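Long-range contacts in 5-carboxymethyl-2-hydroxymuconate semialdehyde dehydrogenase (Thermus thermophilus, PDB 2D4E), which probably catalyses the NAD-dependent oxidation of 5-carboxymethyl-2-hydroxymuconate semialdehyde to the corresponding carboxylic acid: residues Phe300-Arg304 / Glu343-Ile348; Asp48-Asn52 / Arg388-Leu392; Ala163-Ile169 / Val242-Thr248; Asn131-Tyr135 / Thr180-Pro185. All coordinates share one frame; numbering follows the deposited sequence.

Contact 1. Residues Phe300-Arg304 / Glu343-Ile348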
loop_
_atom_site.group_PDB
_atom_site.type_symbol
_atom_site.label_atom_id
_atom_site.label_comp_id
_atom_site.label_asym_id
_atom_site.label_seq_id
_atom_site.Cartn_x
_atom_site.Cartn_y
_atom_site.Cartn_z
ATOM N N PHE C 300 -29.284 21.416 6.856
ATOM C CA PHE C 300 -30.001 20.266 6.308
ATOM C C PHE C 300 -31.231 19.919 7.162
ATOM O O PHE C 300 -31.596 18.746 7.323
ATOM C CB PHE C 300 -29.052 19.062 6.201
ATOM C CG PHE C 300 -29.274 18.220 4.964
ATOM C CD1 PHE C 300 -30.038 17.056 5.019
ATOM C CD2 PHE C 300 -28.741 18.612 3.736
ATOM C CE1 PHE C 300 -30.269 16.295 3.869
ATOM C CE2 PHE C 300 -28.968 17.855 2.576
ATOM C CZ PHE C 300 -29.735 16.695 2.645
ATOM N N ASN C 301 -31.865 20.964 7.696
ATOM C CA ASN C 301 -33.054 20.843 8.541
ATOM C C ASN C 301 -32.860 19.856 9.680
ATOM O O ASN C 301 -33.823 19.248 10.136
ATOM C CB ASN C 301 -34.282 20.406 7.722
ATOM C CG ASN C 301 -34.564 21.320 6.543
ATOM O OD1 ASN C 301 -34.078 22.450 6.489
ATOM N ND2 ASN C 301 -35.364 20.837 5.596
ATOM N N GLY C 302 -31.624 19.696 10.140
ATOM C CA GLY C 302 -31.361 18.768 11.231
ATOM C C GLY C 302 -31.481 17.300 10.846
ATOM O O GLY C 302 -31.301 16.418 11.682
ATOM N N GLU C 303 -31.772 17.031 9.579
ATOM C CA GLU C 303 -31.922 15.658 9.105
ATOM C C GLU C 303 -30.646 15.146 8.426
ATOM O O GLU C 303 -30.664 14.664 7.294
ATOM C CB GLU C 303 -33.125 15.587 8.161
ATOM C CG GLU C 303 -34.394 16.123 8.817
ATOM C CD GLU C 303 -35.542 16.326 7.842
ATOM O OE1 GLU C 303 -35.336 16.968 6.791
ATOM O OE2 GLU C 303 -36.655 15.857 8.137
ATOM N N ARG C 304 -29.538 15.264 9.149
ATOM C CA ARG C 304 -28.232 14.833 8.671
ATOM C C ARG C 304 -27.692 13.782 9.639
ATOM O O ARG C 304 -27.692 13.986 10.855
ATOM C CB ARG C 304 -27.290 16.036 8.607
ATOM C CG ARG C 304 -25.905 15.717 8.079
ATOM C CD ARG C 304 -25.622 16.442 6.779
ATOM N NE ARG C 304 -25.427 17.880 6.955
ATOM C CZ ARG C 304 -25.301 18.735 5.943
ATOM N NH1 ARG C 304 -25.354 18.290 4.694
ATOM N NH2 ARG C 304 -25.132 20.029 6.174
ATOM N N GLU C 343 -33.322 29.193 5.776
ATOM C CA GLU C 343 -32.136 28.495 6.263
ATOM C C GLU C 343 -32.572 27.116 6.741
ATOM O O GLU C 343 -31.855 26.128 6.567
ATOM C CB GLU C 343 -31.469 29.268 7.405
ATOM C CG GLU C 343 -30.882 30.609 6.973
ATOM C CD GLU C 343 -30.228 31.355 8.118
ATOM O OE1 GLU C 343 -28.985 31.477 8.121
ATOM O OE2 GLU C 343 -30.959 31.811 9.020
ATOM N N VAL C 344 -33.752 27.056 7.347
ATOM C CA VAL C 344 -34.306 25.797 7.826
ATOM C C VAL C 344 -35.695 25.597 7.230
ATOM O O VAL C 344 -36.581 26.441 7.382
ATOM C CB VAL C 344 -34.396 25.758 9.375
ATOM C CG1 VAL C 344 -35.323 24.634 9.824
ATOM C CG2 VAL C 344 -33.013 25.538 9.963
ATOM N N GLY C 345 -35.863 24.477 6.537
ATOM C CA GLY C 345 -37.136 24.159 5.919
ATOM C C GLY C 345 -37.940 23.186 6.759
ATOM O O GLY C 345 -37.650 22.998 7.940
ATOM N N PRO C 346 -38.961 22.546 6.171
ATOM C CA PRO C 346 -39.815 21.589 6.870
ATOM C C PRO C 346 -39.242 20.176 6.902
ATOM O O PRO C 346 -38.410 19.812 6.068
ATOM C CB PRO C 346 -41.100 21.648 6.070
ATOM C CG PRO C 346 -40.572 21.754 4.666
ATOM C CD PRO C 346 -39.438 22.763 4.792
ATOM N N LEU C 347 -39.700 19.390 7.870
ATOM C CA LEU C 347 -39.263 18.014 7.997
ATOM C C LEU C 347 -39.968 17.202 6.920
ATOM O O LEU C 347 -40.993 17.623 6.371
ATOM C CB LEU C 347 -39.574 17.476 9.396
ATOM C CG LEU C 347 -38.911 18.291 10.510
ATOM C CD1 LEU C 347 -39.116 17.611 11.847
ATOM C CD2 LEU C 347 -37.414 18.434 10.215
ATOM N N ILE C 348 -39.405 16.037 6.628
ATOM C CA ILE C 348 -39.889 15.156 5.578
ATOM C C ILE C 348 -41.358 14.740 5.537
ATOM O O ILE C 348 -41.973 14.735 4.469
ATOM C CB ILE C 348 -39.033 13.864 5.544
ATOM C CG1 ILE C 348 -39.383 13.029 4.309
ATOM C CG2 ILE C 348 -39.242 13.067 6.822
ATOM C CD1 ILE C 348 -39.064 13.732 2.993
HETATM O O HOH W 1 -31.236 23.536 7.300
HETATM O O HOH W 2 -37.291 17.566 5.159
#
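Gly345 N donates to Asn301 OD1 at 2.7 Å and 164°, reaching the amide oxygen from well above its carbonyl plane (54° out of it). The second direct bond runs from Ile348 N to Glu303 OE2, 3.1 Å, on the syn lone pair of the carboxylate. Both acceptors belong to the loop that in aldehyde dehydrogenases carries the nucleophilic cysteine, and probably does so here. Phe300, Asn301 and Gly302 all have positive phi, a left-handed turn closed by Glu303 N on Phe300 O, and this turns the two polar side chains onto the chain 343-348. The Asn301 amide has another hold, because ND2 donates to Gly115 O. Two waters extend the polar seam: one accepts from Asn301 N (2.7 Å) and lies 2.8 Å from Glu343 O, to which it can donate, while the other lies 2.6 Å from Glu303 OE1 and 2.7 Å from Pro346 O. The contact is buried, and beyond it Val344 packs on Phe513 of the second subunit. Leu347 has its apolar neighbours, Leu353 and Val356, on helix 350-365; toward the turn its CD2 methyl makes van der Waals contact with polar atoms, 3.4 Å from Glu303 OE2 and 3.7 Å from Asn301 O.

Contact 2. Residues Asp48-Asn52 / Arg388-Leu392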
loop_
_atom_site.group_PDB
_atom_site.type_symbol
_atom_site.label_atom_id
_atom_site.label_comp_id
_atom_site.label_asym_id
_atom_site.label_seq_id
_atom_site.Cartn_x
_atom_site.Cartn_y
_atom_site.Cartn_z
ATOM N N ASP C 48 -45.443 16.698 -0.421
ATOM C CA ASP C 48 -44.543 17.837 -0.521
ATOM C C ASP C 48 -44.499 18.291 0.937
ATOM O O ASP C 48 -45.470 18.836 1.448
ATOM C CB ASP C 48 -45.168 18.910 -1.423
ATOM C CG ASP C 48 -44.422 20.235 -1.381
ATOM O OD1 ASP C 48 -44.684 21.078 -2.266
ATOM O OD2 ASP C 48 -43.592 20.448 -0.472
ATOM N N PRO C 49 -43.374 18.056 1.629
ATOM C CA PRO C 49 -43.221 18.432 3.040
ATOM C C PRO C 49 -43.529 19.879 3.400
ATOM O O PRO C 49 -43.749 20.194 4.568
ATOM C CB PRO C 49 -41.778 18.038 3.348
ATOM C CG PRO C 49 -41.096 18.170 2.023
ATOM C CD PRO C 49 -42.094 17.575 1.075
ATOM N N ALA C 50 -43.561 20.754 2.403
ATOM C CA ALA C 50 -43.854 22.160 2.647
ATOM C C ALA C 50 -45.352 22.427 2.775
ATOM O O ALA C 50 -45.757 23.405 3.397
ATOM C CB ALA C 50 -43.275 23.013 1.530
ATOM N N THR C 51 -46.176 21.555 2.204
ATOM C CA THR C 51 -47.629 21.748 2.248
ATOM C C THR C 51 -48.417 20.478 2.564
ATOM O O THR C 51 -49.626 20.528 2.811
ATOM C CB THR C 51 -48.136 22.262 0.903
ATOM O OG1 THR C 51 -47.860 21.278 -0.101
ATOM C CG2 THR C 51 -47.437 23.566 0.527
ATOM N N ASN C 52 -47.727 19.345 2.547
ATOM C CA ASN C 52 -48.350 18.057 2.797
ATOM C C ASN C 52 -49.385 17.713 1.738
ATOM O O ASN C 52 -50.290 16.913 1.971
ATOM C CB ASN C 52 -48.961 18.008 4.200
ATOM C CG ASN C 52 -47.902 17.850 5.280
ATOM O OD1 ASN C 52 -46.955 17.082 5.119
ATOM N ND2 ASN C 52 -48.056 18.573 6.380
ATOM N N ARG C 388 -49.403 24.406 7.423
ATOM C CA ARG C 388 -49.674 23.336 6.463
ATOM C C ARG C 388 -48.473 22.431 6.207
ATOM O O ARG C 388 -48.625 21.322 5.696
ATOM C CB ARG C 388 -50.158 23.917 5.130
ATOM C CG ARG C 388 -51.367 24.830 5.243
ATOM C CD ARG C 388 -52.478 24.198 6.065
ATOM N NE ARG C 388 -52.982 22.961 5.476
ATOM C CZ ARG C 388 -53.905 22.192 6.045
ATOM N NH1 ARG C 388 -54.425 22.532 7.217
ATOM N NH2 ARG C 388 -54.310 21.082 5.443
ATOM N N GLY C 389 -47.282 22.904 6.563
ATOM C CA GLY C 389 -46.080 22.112 6.357
ATOM C C GLY C 389 -45.581 21.482 7.644
ATOM O O GLY C 389 -46.151 21.706 8.709
ATOM N N ASN C 390 -44.516 20.695 7.554
ATOM C CA ASN C 390 -43.958 20.036 8.734
ATOM C C ASN C 390 -42.780 20.826 9.310
ATOM O O ASN C 390 -41.686 20.290 9.476
ATOM C CB ASN C 390 -43.503 18.635 8.352
ATOM C CG ASN C 390 -44.560 17.879 7.584
ATOM O OD1 ASN C 390 -45.674 17.702 8.066
ATOM N ND2 ASN C 390 -44.218 17.432 6.379
ATOM N N TYR C 391 -43.015 22.097 9.629
ATOM C CA TYR C 391 -41.964 22.958 10.157
ATOM C C TYR C 391 -41.764 22.903 11.667
ATOM O O TYR C 391 -42.708 23.062 12.448
ATOM C CB TYR C 391 -42.216 24.412 9.749
ATOM C CG TYR C 391 -42.214 24.660 8.253
ATOM C CD1 TYR C 391 -43.377 24.498 7.489
ATOM C CD2 TYR C 391 -41.051 25.063 7.602
ATOM C CE1 TYR C 391 -43.376 24.736 6.109
ATOM C CE2 TYR C 391 -41.040 25.303 6.229
ATOM C CZ TYR C 391 -42.200 25.139 5.488
ATOM O OH TYR C 391 -42.165 25.365 4.128
ATOM N N LEU C 392 -40.517 22.686 12.069
ATOM C CA LEU C 392 -40.169 22.637 13.479
ATOM C C LEU C 392 -39.159 23.744 13.741
ATOM O O LEU C 392 -38.250 23.968 12.941
ATOM C CB LEU C 392 -39.540 21.292 13.852
ATOM C CG LEU C 392 -39.195 21.192 15.347
ATOM C CD1 LEU C 392 -40.485 21.051 16.158
ATOM C CD2 LEU C 392 -38.275 20.012 15.603
HETATM O O HOH W 3 -44.585 26.335 3.604
HETATM O O HOH W 4 -51.728 22.539 2.338
#
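The amides of Asn52 and Asn390 meet by their polar atoms, their planes turned 51° apart. Asn390 ND2 donates to Asn52 OD1 at 3.0 Å, and Asn52 ND2 returns a 3.0 Å bond to Asn390 OD1; the acceptor lies in the Asn52 amide plane, yet the donor stands 46° above the carbonyl plane of Asn390, so the exchange is twisted rather than flat. The Tyr391 ring takes Ala50 O at its edge, near the ring plane, while its OH touches Ala50 CB at 3.7 Å and shares a water with that same carbonyl oxygen. The backbone adds Asn390 N to Pro49 O, 3.1 Å and nearly straight at 164°. In the aldehyde dehydrogenase fold this joins the turn between strands 43-48 and 53-59 to the loop before strand 395-398 of the mixed sheet. Within the turn, Asp48 OD2 accepts from Ala50 N in an Asx turn, Asp48 O takes the N-H groups of Thr51 and Asn52, and OD1 forms a salt bridge with Arg19. Asn390 ND2 is gripped by both Asn52 OD1 and Leu347 O; a flipped amide would set its oxygen against these two acceptors, which fixes the rotation of the group.

Contact 3. Residues Ala163-Ile169 / Val242-Thr248. With NAD (nicotinamide-adenine-dinucleotide), chain K.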
loop_
_atom_site.group_PDB
_atom_site.type_symbol
_atom_site.label_atom_id
_atom_site.label_comp_id
_atom_site.label_asym_id
_atom_site.label_seq_id
_atom_site.Cartn_x
_atom_site.Cartn_y
_atom_site.Cartn_z
ATOM N N ALA C 163 -17.667 -8.643 -7.032
ATOM C CA ALA C 163 -18.337 -9.559 -6.105
ATOM C C ALA C 163 -19.729 -10.046 -6.524
ATOM O O ALA C 163 -20.118 -11.165 -6.186
ATOM C CB ALA C 163 -18.397 -8.931 -4.722
ATOM N N GLY C 164 -20.477 -9.216 -7.248
ATOM C CA GLY C 164 -21.809 -9.609 -7.683
ATOM C C GLY C 164 -22.854 -8.510 -7.573
ATOM O O GLY C 164 -22.566 -7.442 -7.037
ATOM N N PRO C 165 -24.085 -8.742 -8.069
ATOM C CA PRO C 165 -25.163 -7.746 -8.010
ATOM C C PRO C 165 -25.309 -7.130 -6.614
ATOM O O PRO C 165 -25.194 -7.823 -5.596
ATOM C CB PRO C 165 -26.394 -8.548 -8.428
ATOM C CG PRO C 165 -25.820 -9.537 -9.408
ATOM C CD PRO C 165 -24.548 -9.983 -8.720
ATOM N N VAL C 166 -25.570 -5.826 -6.575
ATOM C CA VAL C 166 -25.712 -5.117 -5.313
ATOM C C VAL C 166 -27.101 -4.518 -5.116
ATOM O O VAL C 166 -27.598 -3.784 -5.965
ATOM C CB VAL C 166 -24.672 -3.970 -5.201
ATOM C CG1 VAL C 166 -24.735 -3.334 -3.800
ATOM C CG2 VAL C 166 -23.272 -4.505 -5.488
ATOM N N GLY C 167 -27.722 -4.852 -3.990
ATOM C CA GLY C 167 -29.025 -4.311 -3.662
ATOM C C GLY C 167 -28.733 -3.074 -2.835
ATOM O O GLY C 167 -28.156 -3.177 -1.745
ATOM N N ILE C 168 -29.117 -1.911 -3.355
ATOM C CA ILE C 168 -28.861 -0.634 -2.695
ATOM C C ILE C 168 -30.149 -0.053 -2.114
ATOM O O ILE C 168 -31.060 0.333 -2.850
ATOM C CB ILE C 168 -28.207 0.350 -3.717
ATOM C CG1 ILE C 168 -26.913 -0.277 -4.248
ATOM C CG2 ILE C 168 -27.925 1.710 -3.080
ATOM C CD1 ILE C 168 -26.205 0.522 -5.332
ATOM N N ILE C 169 -30.222 -0.015 -0.784
ATOM C CA ILE C 169 -31.397 0.491 -0.069
ATOM C C ILE C 169 -31.035 1.808 0.636
ATOM O O ILE C 169 -30.207 1.834 1.549
ATOM C CB ILE C 169 -31.886 -0.572 0.936
ATOM C CG1 ILE C 169 -32.099 -1.902 0.201
ATOM C CG2 ILE C 169 -33.175 -0.144 1.571
ATOM C CD1 ILE C 169 -32.486 -3.060 1.096
ATOM N N VAL C 242 -29.073 -11.570 -5.276
ATOM C CA VAL C 242 -28.416 -10.310 -4.923
ATOM C C VAL C 242 -27.561 -10.556 -3.679
ATOM O O VAL C 242 -27.981 -10.291 -2.552
ATOM C CB VAL C 242 -29.459 -9.202 -4.645
ATOM C CG1 VAL C 242 -28.758 -7.874 -4.365
ATOM C CG2 VAL C 242 -30.394 -9.068 -5.844
ATOM N N PRO C 243 -26.331 -11.058 -3.880
ATOM C CA PRO C 243 -25.391 -11.366 -2.797
ATOM C C PRO C 243 -24.896 -10.201 -1.949
ATOM O O PRO C 243 -24.548 -10.393 -0.784
ATOM C CB PRO C 243 -24.261 -12.089 -3.527
ATOM C CG PRO C 243 -24.236 -11.391 -4.855
ATOM C CD PRO C 243 -25.704 -11.265 -5.201
ATOM N N LEU C 244 -24.868 -9.001 -2.520
ATOM C CA LEU C 244 -24.405 -7.822 -1.789
ATOM C C LEU C 244 -25.528 -6.826 -1.497
ATOM O O LEU C 244 -26.412 -6.593 -2.330
ATOM C CB LEU C 244 -23.286 -7.122 -2.567
ATOM C CG LEU C 244 -21.851 -7.617 -2.355
ATOM C CD1 LEU C 244 -21.721 -9.108 -2.703
ATOM C CD2 LEU C 244 -20.916 -6.772 -3.212
ATOM N N LEU C 245 -25.478 -6.234 -0.309
ATOM C CA LEU C 245 -26.489 -5.273 0.106
ATOM C C LEU C 245 -25.885 -4.064 0.798
ATOM O O LEU C 245 -25.099 -4.219 1.722
ATOM C CB LEU C 245 -27.465 -5.918 1.093
ATOM C CG LEU C 245 -28.354 -7.091 0.693
ATOM C CD1 LEU C 245 -29.038 -7.621 1.942
ATOM C CD2 LEU C 245 -29.387 -6.654 -0.339
ATOM N N THR C 246 -26.230 -2.864 0.347
ATOM C CA THR C 246 -25.749 -1.673 1.032
ATOM C C THR C 246 -26.992 -1.108 1.706
ATOM O O THR C 246 -28.086 -1.144 1.145
ATOM C CB THR C 246 -25.179 -0.593 0.072
ATOM O OG1 THR C 246 -26.232 -0.069 -0.742
ATOM C CG2 THR C 246 -24.088 -1.176 -0.818
ATOM N N LEU C 247 -26.836 -0.614 2.922
ATOM C CA LEU C 247 -27.962 -0.041 3.627
ATOM C C LEU C 247 -27.560 1.253 4.293
ATOM O O LEU C 247 -26.551 1.327 4.996
ATOM C CB LEU C 247 -28.504 -1.005 4.685
ATOM C CG LEU C 247 -29.546 -0.385 5.627
ATOM C CD1 LEU C 247 -30.784 0.049 4.842
ATOM C CD2 LEU C 247 -29.928 -1.395 6.695
ATOM N N THR C 248 -28.354 2.280 4.048
ATOM C CA THR C 248 -28.132 3.577 4.647
ATOM C C THR C 248 -29.472 3.903 5.295
ATOM O O THR C 248 -30.453 4.196 4.609
ATOM C CB THR C 248 -27.758 4.617 3.584
ATOM O OG1 THR C 248 -26.568 4.195 2.906
ATOM C CG2 THR C 248 -27.492 5.961 4.226
HETATM P PA NAD K . -35.101 3.677 7.274
HETATM O O1A NAD K . -36.422 3.238 7.710
HETATM O O2A NAD K . -34.033 2.777 7.744
HETATM O O5B NAD K . -34.941 3.771 5.661
HETATM C C5B NAD K . -33.773 3.324 4.896
HETATM C C4B NAD K . -34.253 2.358 3.835
HETATM O O4B NAD K . -34.634 1.177 4.573
HETATM C C3B NAD K . -35.549 2.791 3.092
HETATM O O3B NAD K . -35.347 2.770 1.663
HETATM C C2B NAD K . -36.582 1.771 3.598
HETATM O O2B NAD K . -37.614 1.477 2.630
HETATM C C1B NAD K . -35.702 0.583 3.931
HETATM N N9A NAD K . -36.332 -0.330 4.867
HETATM C C8A NAD K . -37.098 -0.054 5.985
HETATM N N7A NAD K . -37.533 -1.161 6.632
HETATM C C5A NAD K . -36.999 -2.195 5.864
HETATM C C6A NAD K . -37.081 -3.632 5.997
HETATM N N6A NAD K . -37.757 -4.237 6.978
HETATM N N1A NAD K . -36.415 -4.380 5.037
HETATM C C2A NAD K . -35.716 -3.744 4.016
HETATM N N3A NAD K . -35.588 -2.440 3.814
HETATM C C4A NAD K . -36.251 -1.706 4.771
HETATM O O3 NAD K . -34.913 5.103 7.769
HETATM P PN NAD K . -34.701 6.561 7.182
HETATM O O1N NAD K . -35.753 7.393 7.802
HETATM O O2N NAD K . -34.702 6.496 5.711
HETATM O O5D NAD K . -33.350 6.749 7.916
HETATM C C5D NAD K . -32.718 7.955 8.271
HETATM C C4D NAD K . -31.563 7.313 8.973
HETATM O O4D NAD K . -30.477 7.010 8.070
HETATM C C3D NAD K . -31.008 8.041 10.189
HETATM O O3D NAD K . -30.881 7.185 11.343
HETATM C C2D NAD K . -29.679 8.557 9.640
HETATM O O2D NAD K . -28.735 8.776 10.709
HETATM C C1D NAD K . -29.301 7.454 8.676
HETATM N N1N NAD K . -28.323 7.877 7.660
HETATM C C2N NAD K . -27.054 7.366 7.890
HETATM C C3N NAD K . -26.071 7.732 6.983
HETATM C C7N NAD K . -24.633 7.259 7.132
HETATM O O7N NAD K . -23.818 7.612 6.299
HETATM N N7N NAD K . -24.283 6.479 8.170
HETATM C C4N NAD K . -26.366 8.615 5.845
HETATM C C5N NAD K . -27.716 9.059 5.738
HETATM C C6N NAD K . -28.735 8.740 6.593
HETATM O O HOH W 5 -27.458 1.959 0.868
#
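Thr246 and Ile168 lie side by side and point the same way, Thr246 OG1 meeting Ile168 CG2 at 3.4 Å. Val166 crosses Thr246 at about a right angle (CG1 to CG2, 3.7 Å) and meets Leu244 obliquely; helix 488-495 packs on this face through Phe494 and Tyr495. On the other face Ile169 CG2 nears Leu247 CD1, with helix 229-238 beyond. From the loop before the strand, Val242 CG1 lies 3.2 Å from Gly167 N. These are the central strand 166-169 and its parallel neighbour 244-248 (axes 14° apart) in the five-stranded sheet of the Rossmann-type NAD-binding domain. Four firm backbone bonds join them, from Gly167 N to Leu244 O (2.7 Å, 176°) through to Thr248 N on Ile169 O (3.1 Å). At the C-terminal ends, Ile169 CG2 touches NAD C1B at 3.5 Å and Thr248 CG2 touches C4N, the hydride-accepting carbon, at 3.3 Å. The cofactor contacts from these two side chains are thus methyl to adenosine ribose and methyl to nicotinamide, which implies shaping by packing rather than polar recognition here.

Contact 4. Residues Asn131-Tyr135 / Thr180-Pro185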
loop_
_atom_site.group_PDB
_atom_site.type_symbol
_atom_site.label_atom_id
_atom_site.label_comp_id
_atom_site.label_asym_id
_atom_site.label_seq_id
_atom_site.Cartn_x
_atom_site.Cartn_y
_atom_site.Cartn_z
ATOM N N ASN C 131 -19.593 11.985 -7.476
ATOM C CA ASN C 131 -19.500 10.597 -7.046
ATOM C C ASN C 131 -19.132 9.720 -8.247
ATOM O O ASN C 131 -18.277 8.842 -8.142
ATOM C CB ASN C 131 -20.825 10.116 -6.433
ATOM C CG ASN C 131 -21.038 10.627 -5.013
ATOM O OD1 ASN C 131 -20.086 11.005 -4.325
ATOM N ND2 ASN C 131 -22.290 10.621 -4.561
ATOM N N PHE C 132 -19.769 9.969 -9.385
ATOM C CA PHE C 132 -19.481 9.194 -10.591
ATOM C C PHE C 132 -18.139 9.566 -11.217
ATOM O O PHE C 132 -17.386 8.696 -11.648
ATOM C CB PHE C 132 -20.601 9.359 -11.625
ATOM C CG PHE C 132 -21.849 8.596 -11.286
ATOM C CD1 PHE C 132 -22.890 9.204 -10.593
ATOM C CD2 PHE C 132 -21.962 7.248 -11.624
ATOM C CE1 PHE C 132 -24.029 8.480 -10.235
ATOM C CE2 PHE C 132 -23.091 6.515 -11.273
ATOM C CZ PHE C 132 -24.129 7.135 -10.574
ATOM N N ALA C 133 -17.837 10.858 -11.263
ATOM C CA ALA C 133 -16.576 11.306 -11.835
ATOM C C ALA C 133 -15.413 10.755 -11.017
ATOM O O ALA C 133 -14.360 10.399 -11.561
ATOM C CB ALA C 133 -16.522 12.832 -11.863
ATOM N N PHE C 134 -15.622 10.686 -9.703
ATOM C CA PHE C 134 -14.620 10.190 -8.767
ATOM C C PHE C 134 -14.316 8.706 -8.973
ATOM O O PHE C 134 -13.181 8.329 -9.259
ATOM C CB PHE C 134 -15.103 10.424 -7.335
ATOM C CG PHE C 134 -14.167 9.908 -6.278
ATOM C CD1 PHE C 134 -12.914 10.487 -6.092
ATOM C CD2 PHE C 134 -14.546 8.851 -5.456
ATOM C CE1 PHE C 134 -12.051 10.025 -5.100
ATOM C CE2 PHE C 134 -13.688 8.378 -4.460
ATOM C CZ PHE C 134 -12.437 8.969 -4.282
ATOM N N TYR C 135 -15.330 7.859 -8.832
ATOM C CA TYR C 135 -15.118 6.428 -8.988
ATOM C C TYR C 135 -14.780 5.993 -10.407
ATOM O O TYR C 135 -14.266 4.897 -10.617
ATOM C CB TYR C 135 -16.325 5.654 -8.462
ATOM C CG TYR C 135 -16.346 5.602 -6.954
ATOM C CD1 TYR C 135 -17.232 6.390 -6.215
ATOM C CD2 TYR C 135 -15.452 4.784 -6.262
ATOM C CE1 TYR C 135 -17.227 6.361 -4.816
ATOM C CE2 TYR C 135 -15.435 4.746 -4.868
ATOM C CZ TYR C 135 -16.326 5.533 -4.153
ATOM O OH TYR C 135 -16.332 5.467 -2.780
ATOM N N THR C 180 -26.307 7.581 -5.227
ATOM C CA THR C 180 -25.172 7.599 -6.150
ATOM C C THR C 180 -23.874 7.274 -5.422
ATOM O O THR C 180 -22.913 6.811 -6.038
ATOM C CB THR C 180 -25.021 8.965 -6.864
ATOM O OG1 THR C 180 -24.811 10.002 -5.896
ATOM C CG2 THR C 180 -26.267 9.269 -7.686
ATOM N N TRP C 181 -23.858 7.510 -4.111
ATOM C CA TRP C 181 -22.693 7.216 -3.274
ATOM C C TRP C 181 -22.375 5.712 -3.334
ATOM O O TRP C 181 -21.220 5.307 -3.203
ATOM C CB TRP C 181 -22.986 7.618 -1.821
ATOM C CG TRP C 181 -21.869 7.354 -0.830
ATOM C CD1 TRP C 181 -21.964 6.653 0.343
ATOM C CD2 TRP C 181 -20.513 7.813 -0.912
ATOM N NE1 TRP C 181 -20.756 6.650 0.990
ATOM C CE2 TRP C 181 -19.846 7.353 0.245
ATOM C CE3 TRP C 181 -19.794 8.568 -1.854
ATOM C CZ2 TRP C 181 -18.494 7.622 0.491
ATOM C CZ3 TRP C 181 -18.447 8.837 -1.609
ATOM C CH2 TRP C 181 -17.812 8.365 -0.447
ATOM N N ARG C 182 -23.404 4.894 -3.536
ATOM C CA ARG C 182 -23.232 3.440 -3.596
ATOM C C ARG C 182 -23.255 2.904 -5.030
ATOM O O ARG C 182 -22.527 1.963 -5.373
ATOM C CB ARG C 182 -24.341 2.758 -2.799
ATOM C CG ARG C 182 -24.551 3.332 -1.403
ATOM C CD ARG C 182 -23.397 3.016 -0.459
ATOM N NE ARG C 182 -23.880 3.016 0.922
ATOM C CZ ARG C 182 -23.425 2.213 1.878
ATOM N NH1 ARG C 182 -22.451 1.350 1.619
ATOM N NH2 ARG C 182 -23.944 2.280 3.098
ATOM N N ILE C 183 -24.103 3.506 -5.858
ATOM C CA ILE C 183 -24.237 3.105 -7.248
ATOM C C ILE C 183 -22.945 3.292 -8.033
ATOM O O ILE C 183 -22.529 2.408 -8.779
ATOM C CB ILE C 183 -25.352 3.911 -7.943
ATOM C CG1 ILE C 183 -26.696 3.641 -7.251
ATOM C CG2 ILE C 183 -25.403 3.554 -9.427
ATOM C CD1 ILE C 183 -27.801 4.605 -7.663
ATOM N N ALA C 184 -22.314 4.446 -7.863
ATOM C CA ALA C 184 -21.080 4.751 -8.571
ATOM C C ALA C 184 -19.986 3.705 -8.326
ATOM O O ALA C 184 -19.425 3.156 -9.272
ATOM C CB ALA C 184 -20.591 6.149 -8.185
ATOM N N PRO C 185 -19.661 3.415 -7.054
ATOM C CA PRO C 185 -18.616 2.406 -6.869
ATOM C C PRO C 185 -19.050 1.021 -7.350
ATOM O O PRO C 185 -18.265 0.294 -7.953
ATOM C CB PRO C 185 -18.333 2.462 -5.360
ATOM C CG PRO C 185 -19.616 2.987 -4.767
ATOM C CD PRO C 185 -20.038 4.035 -5.771
HETATM O O HOH W 6 -18.647 5.357 -1.844
#
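The helical segments 131-135 and 180-185 run in roughly the same direction, their axes 30° apart and 8.6 Å at closest approach, and the backbones come nearest where Phe132 CA faces Ala184 CA at 5.1 Å. The second is kinked: the nitrogens of Arg182 and Pro185 make no bond to the preceding turn. Ala184 CB fits between the Phe132 and Tyr135 side chains, lying over one face of the Phe132 ring, toward its rim, and 3.9 Å from Tyr135 CD1. Thr180 CG2 meets Phe132 at the ring edge, 3.5 Å from CE1, and Ile183 CG2 joins it there. The Tyr135 ring is sandwiched, with Phe134 CD2 over one face and Pro185 CB over the opposite one in a CH-pi contact, 3.7 Å from the centroid and 10° off the normal. Helix 175-188 follows strand 166-169 in the dinucleotide-binding domain, so this packing sets helix 118-136 against the helix directly after a central strand. Asn131 ND2 donates nearly straight to Thr180 OG1, 2.9 Å, with the acceptor in the amide plane; the hydroxyl is further bonded to Leu176 O. Trp181 leaves its helix with CG anti to N (chi1 179°), which brings its benzo edge to 3.5 Å from Asn131 OD1 at CE3; that oxygen also accepts from Arg127. A water over the indole face donates to Trp181 O and lies a short 2.5 Å from Tyr135 OH.

In the fold
The contacts form two touching pairs. Contacts 1 and 2, with centres 11 Å apart, share a probable hydrogen bond from Leu347 N to Asn390 O (2.7 Å), and Pro346 packs between Tyr391 and Pro49. Contacts 3 and 4, 14 Å apart, meet through Arg182, whose NH2 lies 3.3 Å from Thr248 OG1 in a probable hydrogen bond, and through Ile168 against Ile183. Between the pairs, the centres of contacts 1 and 3 stand 28 Å apart. NAD relates them: contact 3 touches it, while the side chains of Trp181 in contact 4 and Ile348 in contact 1 are about 6 and 7 Å from it. Pro49 of contact 2 is about 13 Å from NAD; its side chain and that of Ile348 each come within about 4 Å of a bound sodium ion.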